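Long-range contacts in USG-1 protein homolog (Pseudomonas aeruginosa, PDB 2HJS), which probably works as an NAD- or NADP-dependent oxidoreductase of the aspartate-semialdehyde dehydrogenase family, although its own reaction is unknown: residues A[110-115]-A[327-332]; A[148-153]-A[253-258]; A[161-166]-A[242-247]; A[7-12]-A[31-36]. All blocks are in the same frame, centred on the assembly; numbering follows the deposited sequence.

How the interactions relate
Interaction 4 comes first along the chain: 7-12 meets 31-36, the chain between them holding helix 17-28, and closes a short loop in the nucleotide-binding part. Once it has closed, interaction 1 opens at 110-115 and ends at 327-332 in the last helix. Interaction 2 (148-153 with 253-258) is nested inside that long loop, and interaction 3 (161-166 with 242-247) is nested inside interaction 2. Both inner contacts join strands 151-160 and 246-254 or their flanking loops in the dimerisation part, and their centres lie about 31 Å apart. Interactions 1 and 4 touch, since F31 packs on G330 and E331, so helix 317-336 passes against the N-terminal part of the chain.

Interaction 1 (A[110-115]-A[327-332]); sequences VMVSVN and VLLGEL
V112 and L329 mark the closest backbone approach, 5.9 Å between their CA atoms, where the short, weakly bonded helical turn 112-115 lies against helix 317-336 with no hydrogen bond between the two segments. V112 carries most of the contact. Its CG2 is anti to the carbonyl carbon, and this branch reaches the helix surface, 3.6 Å from L328 O and 3.7 Å from L329 CA. From one turn further on, L332 brings CD2 to within 3.8 Å of the same V112 methyl. L329 takes the other flank and forks around V110: its CD2 sits 3.6 Å from V110 O, while its CD1 meets V110 CG1 at 4.0 Å, the two side chains crossing at about a right angle. The loop keeps its shape from within. The M111 amide N gives a nearly straight bond (175°, 2.8 Å) to N115 OD1, and M111 O takes the amides of V114 and N115. M111, a selenomethionine, turns its side chain away toward helix 133-145. On the helix side, E331 is in a salt bridge with R29. This is the return of the C-terminal helix to the Rossmann-type N-terminal domain, consistent with the semialdehyde dehydrogenase fold.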
# COMPACT_ATOMS: atom_id res chain seq x y z
N VAL A 110 17.70 11.66 -16.70
CA VAL A 110 18.66 12.44 -15.91
C VAL A 110 17.93 13.20 -14.80
O VAL A 110 16.85 13.81 -15.03
CB VAL A 110 19.48 13.48 -16.74
CG1 VAL A 110 20.55 14.16 -15.88
CG2 VAL A 110 20.12 12.86 -17.98
N MSE A 111 18.52 13.15 -13.61
CA MSE A 111 18.11 13.96 -12.48
C MSE A 111 19.28 14.71 -11.87
O MSE A 111 20.31 14.12 -11.57
CB MSE A 111 17.51 13.10 -11.39
CG MSE A 111 16.16 12.59 -11.72
SE MSE A 111 15.56 11.42 -10.29
CE MSE A 111 15.20 12.79 -8.92
N VAL A 112 19.09 16.00 -11.63
CA VAL A 112 20.09 16.82 -10.94
C VAL A 112 20.55 16.22 -9.58
O VAL A 112 21.72 16.16 -9.32
CB VAL A 112 19.57 18.28 -10.76
CG1 VAL A 112 20.61 19.14 -10.05
CG2 VAL A 112 19.22 18.89 -12.12
N SER A 113 19.62 15.74 -8.76
CA SER A 113 19.97 15.26 -7.41
C SER A 113 20.66 13.86 -7.40
O SER A 113 21.08 13.37 -6.32
CB SER A 113 18.71 15.27 -6.48
OG SER A 113 17.61 14.46 -6.94
N VAL A 114 20.78 13.24 -8.59
CA VAL A 114 21.10 11.79 -8.72
C VAL A 114 22.26 11.49 -9.68
O VAL A 114 23.25 10.88 -9.27
CB VAL A 114 19.86 10.97 -9.14
CG1 VAL A 114 20.21 9.47 -9.25
CG2 VAL A 114 18.73 11.17 -8.17
N ASN A 115 22.16 11.91 -10.94
CA ASN A 115 23.13 11.49 -11.96
C ASN A 115 23.40 12.61 -12.92
O ASN A 115 23.54 12.39 -14.13
CB ASN A 115 22.65 10.22 -12.71
CG ASN A 115 21.47 10.50 -13.68
OD1 ASN A 115 20.63 11.38 -13.43
ND2 ASN A 115 21.40 9.72 -14.78
N VAL A 327 12.03 20.97 -14.32
CA VAL A 327 12.46 22.36 -14.30
C VAL A 327 13.89 22.49 -13.73
O VAL A 327 14.72 23.22 -14.28
CB VAL A 327 11.46 23.24 -13.52
CG1 VAL A 327 11.98 24.68 -13.39
CG2 VAL A 327 10.08 23.25 -14.20
N LEU A 328 14.18 21.77 -12.64
CA LEU A 328 15.52 21.77 -12.06
C LEU A 328 16.57 21.35 -13.08
O LEU A 328 17.67 21.94 -13.12
CB LEU A 328 15.56 20.87 -10.83
CG LEU A 328 14.81 21.32 -9.57
CD1 LEU A 328 14.82 20.21 -8.52
CD2 LEU A 328 15.41 22.59 -8.99
N LEU A 329 16.25 20.34 -13.90
CA LEU A 329 17.09 19.88 -15.02
C LEU A 329 17.29 20.97 -16.05
O LEU A 329 18.41 21.19 -16.50
CB LEU A 329 16.49 18.62 -15.67
CG LEU A 329 17.27 17.95 -16.82
CD1 LEU A 329 18.72 17.66 -16.41
CD2 LEU A 329 16.55 16.64 -17.23
N GLY A 330 16.22 21.67 -16.42
CA GLY A 330 16.30 22.82 -17.29
C GLY A 330 17.18 23.93 -16.72
O GLY A 330 17.94 24.56 -17.46
N GLU A 331 17.07 24.17 -15.42
CA GLU A 331 17.91 25.17 -14.74
C GLU A 331 19.39 24.77 -14.80
O GLU A 331 20.26 25.63 -15.00
CB GLU A 331 17.44 25.39 -13.30
CG GLU A 331 16.11 26.14 -13.21
CD GLU A 331 15.55 26.26 -11.81
OE1 GLU A 331 16.12 25.69 -10.84
OE2 GLU A 331 14.49 26.90 -11.66
N LEU A 332 19.67 23.47 -14.68
CA LEU A 332 21.04 22.96 -14.81
C LEU A 332 21.60 23.16 -16.22
O LEU A 332 22.76 23.56 -16.37
CB LEU A 332 21.13 21.47 -14.40
CG LEU A 332 22.49 20.76 -14.51
CD1 LEU A 332 23.53 21.45 -13.66
CD2 LEU A 332 22.40 19.28 -14.10

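Interaction 2 (A[148-153]-A[253-258]); sequences TLDCRQ and QCAEPV
Q253 O faces two successive amides across the contact, those of R152 and Q153, which makes this a classic beta bulge between antiparallel strands 151-160 and 246-254. The R152 N bond is the shorter, 2.7 Å to Q253 O and nearly in line with the carbonyl. Q153 N lies 3.3 Å from Q253 O, in the carbonyl plane on a lone pair. Q253 N returns an almost perfectly straight bond to Q153 O (179°, 2.9 Å). Before the bulge, C151 and C254 form a non-hydrogen-bonded pair, and beyond them D150 O accepts the amide of A255 at a bent angle of 134°.

The side chains divide over the two faces. On the face of C151 and C254, C254 SG rests near L149 CB, and L149 continues outward to put CD2 3.8 Å from V258 CG1, the two chains crossing at about a right angle. On the other face Q153 and Q253 touch through their CB atoms. In the conformer given, the amide end of Q253 leads away to D305 and Q308. Q153 and Q253 also pack against Q253 and Q153 of the second subunit, so the bulge lies at the dimer interface.

At the solvent side R152 curls back, bent at chi2 (-69°), and its NH2 makes a salt bridge to D150 OD2, well tilted from both group planes. A water lies 2.8 Å from D150 N. The salt bridge holds the guanidinium over A255, whose CB lies 3.7 Å above the R152 guanidinium plane and over its centre.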
# COMPACT_ATOMS: atom_id res chain seq x y z
N THR A 148 26.53 5.92 1.97
CA THR A 148 26.74 5.37 3.30
C THR A 148 26.28 3.90 3.38
O THR A 148 26.92 3.10 4.03
CB THR A 148 26.03 6.26 4.37
OG1 THR A 148 26.90 7.36 4.71
CG2 THR A 148 25.68 5.50 5.66
N LEU A 149 25.17 3.57 2.71
CA LEU A 149 24.58 2.24 2.76
C LEU A 149 24.96 1.42 1.54
O LEU A 149 24.98 1.92 0.43
CB LEU A 149 23.05 2.33 2.81
CG LEU A 149 22.42 3.11 3.96
CD1 LEU A 149 20.92 3.02 3.88
CD2 LEU A 149 22.92 2.64 5.33
N ASP A 150 25.23 0.13 1.77
CA ASP A 150 25.45 -0.81 0.68
C ASP A 150 24.18 -1.65 0.50
O ASP A 150 23.96 -2.65 1.19
CB ASP A 150 26.69 -1.68 0.93
CG ASP A 150 26.96 -2.70 -0.19
OD1 ASP A 150 26.24 -2.71 -1.22
OD2 ASP A 150 27.90 -3.51 -0.02
N CYS A 151 23.35 -1.22 -0.44
CA CYS A 151 22.06 -1.82 -0.64
C CYS A 151 22.11 -3.06 -1.55
O CYS A 151 22.41 -2.95 -2.74
CB CYS A 151 21.09 -0.78 -1.20
SG CYS A 151 19.47 -1.45 -1.36
N ARG A 152 21.77 -4.21 -0.98
CA ARG A 152 21.79 -5.49 -1.68
C ARG A 152 20.44 -5.90 -2.29
O ARG A 152 20.42 -6.68 -3.24
CB ARG A 152 22.27 -6.59 -0.72
CG ARG A 152 23.71 -6.38 -0.23
CD ARG A 152 24.68 -6.58 -1.39
NE ARG A 152 26.03 -6.06 -1.15
CZ ARG A 152 27.01 -6.75 -0.55
NH1 ARG A 152 26.79 -7.99 -0.09
NH2 ARG A 152 28.21 -6.18 -0.40
N GLN A 153 19.33 -5.42 -1.74
CA GLN A 153 17.98 -5.72 -2.26
C GLN A 153 17.13 -4.49 -1.95
O GLN A 153 17.21 -3.95 -0.86
CB GLN A 153 17.30 -6.93 -1.58
CG GLN A 153 17.98 -8.32 -1.66
CD GLN A 153 17.81 -9.05 -3.00
OE1 GLN A 153 16.95 -8.70 -3.83
NE2 GLN A 153 18.64 -10.08 -3.22
N GLN A 253 17.65 -3.86 2.01
CA GLN A 253 18.45 -4.88 2.64
C GLN A 253 19.91 -4.53 2.39
O GLN A 253 20.37 -4.51 1.25
CB GLN A 253 18.14 -6.25 2.05
CG GLN A 253 18.90 -7.40 2.69
CD GLN A 253 18.30 -7.82 4.01
OE1 GLN A 253 17.10 -8.01 4.12
NE2 GLN A 253 19.14 -7.96 5.03
N CYS A 254 20.62 -4.22 3.47
CA CYS A 254 21.98 -3.76 3.35
C CYS A 254 23.00 -4.79 3.77
O CYS A 254 22.66 -5.80 4.37
CB CYS A 254 22.17 -2.48 4.15
SG CYS A 254 20.99 -1.22 3.60
N ALA A 255 24.27 -4.51 3.45
CA ALA A 255 25.35 -5.46 3.68
C ALA A 255 25.76 -5.51 5.15
O ALA A 255 26.21 -6.54 5.63
CB ALA A 255 26.55 -5.10 2.79
N GLU A 256 25.55 -4.39 5.85
CA GLU A 256 26.02 -4.15 7.22
C GLU A 256 24.81 -3.68 8.05
O GLU A 256 23.86 -3.13 7.48
CB GLU A 256 27.10 -3.04 7.20
CG GLU A 256 28.17 -3.15 6.09
CD GLU A 256 28.69 -1.79 5.58
OE1 GLU A 256 28.43 -1.46 4.39
OE2 GLU A 256 29.34 -1.06 6.37
N PRO A 257 24.82 -3.91 9.39
CA PRO A 257 23.79 -3.25 10.23
C PRO A 257 23.69 -1.74 9.96
O PRO A 257 24.70 -1.04 9.89
CB PRO A 257 24.27 -3.51 11.65
CG PRO A 257 25.03 -4.83 11.55
CD PRO A 257 25.71 -4.78 10.21
N VAL A 258 22.46 -1.25 9.76
CA VAL A 258 22.24 0.14 9.38
C VAL A 258 22.33 1.07 10.59
O VAL A 258 21.69 0.83 11.62
CB VAL A 258 20.87 0.32 8.67
CG1 VAL A 258 20.65 1.77 8.27
CG2 VAL A 258 20.79 -0.55 7.43
O HOH W 1 25.61 -1.33 4.11

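Interaction 3 (A[161-166]-A[242-247]); sequences SVSSLG and VFFGDS
S161 meets V242 to G245 with its whole short side chain. Its CB is wedged between two carbonyls, 3.2 Å from G245 O and 3.3 Å from V242 O, with V242 CG2 packed on it at 3.5 Å. At the tip, OG sits between the backbone N and the carbonyl carbon (chi1 69°), which turns it inward to hydrogen bond S163 OG at 2.8 Å; either hydroxyl could be the donor. S161 OG also bonds a water at 2.7 Å. That water also bonds S164 OG and D246 OD1, and weakly G245 O. A second water again joins S164 OG to D246 OD1, so these two oxygens, 3.9 Å apart, are bridged by two waters.

Two backbone bonds fix the 3-10 turn 162-164 to the other segment. V162 N points to V242 O, nearly straight at 166°, and the next amide, S163 N, goes to F243 O. Both phenylalanines point their CB away from the turn, yet F244 CD2 comes within 3.6 Å of S163 CB, and F243 lies against V162 CG2. Further out, N317 acts on both segments: its ND2 bonds S163 OG and its OD1 takes the amide of G245. The F243 ring meets that of F197 of the second subunit.

With G166 as the N-cap of helix 167-181, this is a strand-to-helix connection held against the loop that leads into strand 246-254, at one end of two neighbouring inner strands of the mixed sheet of the semialdehyde dehydrogenase dimerisation domain.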
# COMPACT_ATOMS: atom_id res chain seq x y z
N SER A 161 -1.89 7.59 -6.22
CA SER A 161 -3.17 8.30 -6.25
C SER A 161 -3.77 8.26 -7.66
O SER A 161 -3.06 7.97 -8.62
CB SER A 161 -2.93 9.76 -5.89
OG SER A 161 -2.21 10.41 -6.92
N VAL A 162 -5.06 8.56 -7.79
CA VAL A 162 -5.71 8.57 -9.10
C VAL A 162 -5.22 9.66 -10.06
O VAL A 162 -5.43 9.56 -11.26
CB VAL A 162 -7.26 8.62 -9.02
CG1 VAL A 162 -7.79 7.32 -8.47
CG2 VAL A 162 -7.76 9.84 -8.23
N SER A 163 -4.59 10.71 -9.52
CA SER A 163 -4.00 11.75 -10.38
C SER A 163 -2.90 11.16 -11.27
O SER A 163 -2.53 11.75 -12.26
CB SER A 163 -3.45 12.92 -9.57
OG SER A 163 -2.34 12.48 -8.80
N SER A 164 -2.38 9.98 -10.92
CA SER A 164 -1.41 9.29 -11.77
C SER A 164 -2.00 8.94 -13.15
O SER A 164 -1.26 8.72 -14.11
CB SER A 164 -0.88 8.03 -11.07
OG SER A 164 0.15 8.35 -10.12
N LEU A 165 -3.33 8.90 -13.23
CA LEU A 165 -4.08 8.62 -14.47
C LEU A 165 -4.62 9.90 -15.09
O LEU A 165 -5.47 9.85 -16.00
CB LEU A 165 -5.25 7.65 -14.19
CG LEU A 165 -4.95 6.40 -13.34
CD1 LEU A 165 -6.25 5.77 -12.90
CD2 LEU A 165 -4.07 5.40 -14.07
N GLY A 166 -4.15 11.04 -14.61
CA GLY A 166 -4.56 12.32 -15.16
C GLY A 166 -5.82 12.82 -14.51
O GLY A 166 -6.33 12.19 -13.59
N VAL A 242 -7.05 7.65 -3.52
CA VAL A 242 -6.62 8.96 -3.03
C VAL A 242 -6.46 9.86 -4.24
O VAL A 242 -6.20 9.37 -5.34
CB VAL A 242 -5.36 8.92 -2.05
CG1 VAL A 242 -5.22 7.57 -1.32
CG2 VAL A 242 -4.11 9.32 -2.66
N PHE A 243 -6.68 11.16 -4.08
CA PHE A 243 -6.66 12.06 -5.26
C PHE A 243 -5.26 12.39 -5.79
O PHE A 243 -4.99 12.20 -6.97
CB PHE A 243 -7.45 13.34 -5.01
CG PHE A 243 -8.93 13.12 -4.92
CD1 PHE A 243 -9.58 13.20 -3.71
CD2 PHE A 243 -9.67 12.80 -6.06
CE1 PHE A 243 -10.96 13.00 -3.60
CE2 PHE A 243 -11.06 12.58 -5.97
CZ PHE A 243 -11.70 12.68 -4.74
N PHE A 244 -4.39 12.87 -4.90
CA PHE A 244 -3.09 13.42 -5.27
C PHE A 244 -1.95 12.87 -4.39
O PHE A 244 -2.15 12.65 -3.17
CB PHE A 244 -3.13 14.94 -5.13
CG PHE A 244 -4.23 15.60 -5.91
CD1 PHE A 244 -5.31 16.18 -5.25
CD2 PHE A 244 -4.19 15.64 -7.30
CE1 PHE A 244 -6.35 16.79 -5.97
CE2 PHE A 244 -5.23 16.26 -8.04
CZ PHE A 244 -6.30 16.83 -7.38
N GLY A 245 -0.77 12.65 -4.99
CA GLY A 245 0.45 12.31 -4.24
C GLY A 245 0.83 10.84 -4.33
O GLY A 245 -0.05 9.97 -4.43
N ASP A 246 2.14 10.56 -4.33
CA ASP A 246 2.64 9.18 -4.24
C ASP A 246 2.99 8.86 -2.79
O ASP A 246 3.58 9.70 -2.13
CB ASP A 246 3.91 9.02 -5.07
CG ASP A 246 3.67 9.20 -6.55
OD1 ASP A 246 2.58 8.81 -7.07
OD2 ASP A 246 4.59 9.73 -7.20
N SER A 247 2.61 7.68 -2.31
CA SER A 247 2.99 7.19 -0.99
C SER A 247 3.82 5.89 -1.16
O SER A 247 3.31 4.90 -1.67
CB SER A 247 1.74 6.88 -0.13
OG SER A 247 0.90 8.03 -0.05
O HOH W 2 0.19 9.27 -7.53
O HOH W 3 2.71 8.78 -9.74

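Interaction 4 (A[7-12]-A[31-36]); sequences LNVAVV and FPLHRL
L7 O is met by two neighbouring groups of the opposite segment: H34 N bonds it at 2.7 Å from above the carbonyl plane, and L33 CA makes a C-H...O contact at 3.2 Å. One residue on, the N8 side chain takes the role of a backbone acceptor. Its OD1 receives R35 N at 2.9 Å and lies near the plane of the H34 ring at its edge; the amide and imidazole planes are 24° apart and the two side chains point the same way. N8 ND2 is turned to S68 O, which fixes the rotation of the amide. V9 N then bonds R35 O at 169°, opening the regular parallel pairing of V9 with L36.

This is the first beta-alpha-beta unit of the Rossmann-type nucleotide-binding domain: strand 9-12, helix 17-28, then neighbouring strand 36-40. Alongside the backbone pairing, apolar side chains pack across the two segments. V9 sends CG2 to L33 CB at 3.7 Å and to the F31 ring, while its CG1, anti to the backbone N (chi1 173°), meets L36 CD1. That L36 methyl also touches V11 CG2 at 3.9 Å. L7 CD2 reaches F31 CE2, and both residues pack on I334 of helix 317-336. A water links L7 N to the carbonyl O of P32, the central residue of an inverse gamma turn.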
# COMPACT_ATOMS: atom_id res chain seq x y z
N LEU A 7 16.80 32.98 -24.26
CA LEU A 7 16.33 31.60 -24.17
C LEU A 7 14.81 31.45 -24.34
O LEU A 7 14.06 31.88 -23.48
CB LEU A 7 16.78 30.94 -22.86
CG LEU A 7 16.20 29.56 -22.58
CD1 LEU A 7 16.62 28.51 -23.60
CD2 LEU A 7 16.63 29.15 -21.22
N ASN A 8 14.39 30.83 -25.44
CA ASN A 8 12.98 30.63 -25.69
C ASN A 8 12.59 29.25 -25.40
O ASN A 8 13.31 28.28 -25.70
CB ASN A 8 12.63 30.96 -27.13
CG ASN A 8 12.82 32.42 -27.45
OD1 ASN A 8 12.64 33.28 -26.61
ND2 ASN A 8 13.20 32.70 -28.66
N VAL A 9 11.42 29.14 -24.77
CA VAL A 9 11.02 27.92 -24.18
C VAL A 9 9.66 27.59 -24.77
O VAL A 9 8.82 28.48 -24.98
CB VAL A 9 10.98 28.08 -22.65
CG1 VAL A 9 10.39 26.86 -22.00
CG2 VAL A 9 12.39 28.35 -22.11
N ALA A 10 9.48 26.32 -25.10
CA ALA A 10 8.18 25.76 -25.41
C ALA A 10 7.78 24.81 -24.28
O ALA A 10 8.64 24.11 -23.76
CB ALA A 10 8.23 25.00 -26.72
N VAL A 11 6.51 24.78 -23.91
CA VAL A 11 5.97 23.72 -23.05
C VAL A 11 4.88 22.98 -23.83
O VAL A 11 3.80 23.52 -24.08
CB VAL A 11 5.42 24.23 -21.69
CG1 VAL A 11 4.80 23.07 -20.86
CG2 VAL A 11 6.53 24.94 -20.89
N VAL A 12 5.21 21.75 -24.20
CA VAL A 12 4.32 20.85 -24.93
C VAL A 12 3.50 20.07 -23.92
O VAL A 12 4.05 19.50 -22.98
CB VAL A 12 5.16 19.93 -25.85
CG1 VAL A 12 4.28 18.95 -26.60
CG2 VAL A 12 5.94 20.81 -26.88
N PHE A 31 12.31 31.46 -14.03
CA PHE A 31 13.08 30.87 -15.09
C PHE A 31 13.42 31.95 -16.10
O PHE A 31 12.55 32.73 -16.50
CB PHE A 31 12.30 29.75 -15.74
CG PHE A 31 13.15 28.75 -16.47
CD1 PHE A 31 13.64 27.63 -15.81
CD2 PHE A 31 13.42 28.90 -17.83
CE1 PHE A 31 14.42 26.68 -16.50
CE2 PHE A 31 14.17 27.95 -18.51
CZ PHE A 31 14.67 26.85 -17.84
N PRO A 32 14.71 32.04 -16.48
CA PRO A 32 15.15 33.19 -17.29
C PRO A 32 14.85 33.09 -18.80
O PRO A 32 15.74 33.30 -19.64
CB PRO A 32 16.66 33.26 -17.01
CG PRO A 32 17.03 31.86 -16.60
CD PRO A 32 15.81 31.13 -16.12
N LEU A 33 13.59 32.85 -19.14
CA LEU A 33 13.21 32.73 -20.54
C LEU A 33 12.88 34.10 -21.15
O LEU A 33 12.54 35.03 -20.43
CB LEU A 33 12.03 31.77 -20.69
CG LEU A 33 10.77 32.06 -19.87
CD1 LEU A 33 9.87 32.99 -20.63
CD2 LEU A 33 10.04 30.77 -19.61
N HIS A 34 12.96 34.18 -22.47
CA HIS A 34 12.62 35.37 -23.20
C HIS A 34 11.18 35.22 -23.65
O HIS A 34 10.31 35.89 -23.12
CB HIS A 34 13.57 35.54 -24.39
CG HIS A 34 13.35 36.80 -25.16
ND1 HIS A 34 13.23 36.81 -26.53
CD2 HIS A 34 13.25 38.09 -24.76
CE1 HIS A 34 13.05 38.05 -26.94
NE2 HIS A 34 13.05 38.84 -25.88
N ARG A 35 10.91 34.31 -24.59
CA ARG A 35 9.55 34.01 -24.98
C ARG A 35 9.16 32.61 -24.56
O ARG A 35 9.99 31.69 -24.57
CB ARG A 35 9.37 34.18 -26.49
CG ARG A 35 9.60 35.61 -26.96
CD ARG A 35 9.44 35.72 -28.48
NE ARG A 35 9.97 36.98 -29.01
CZ ARG A 35 9.25 38.08 -29.22
NH1 ARG A 35 7.96 38.09 -28.93
NH2 ARG A 35 9.82 39.17 -29.71
N LEU A 36 7.90 32.48 -24.12
CA LEU A 36 7.31 31.22 -23.73
C LEU A 36 6.19 30.84 -24.70
O LEU A 36 5.29 31.64 -24.96
CB LEU A 36 6.77 31.27 -22.30
CG LEU A 36 6.07 30.02 -21.75
CD1 LEU A 36 6.94 28.76 -21.80
CD2 LEU A 36 5.50 30.23 -20.34
O HOH W 4 16.54 34.85 -21.95
O HOH W 5 13.99 35.71 -29.58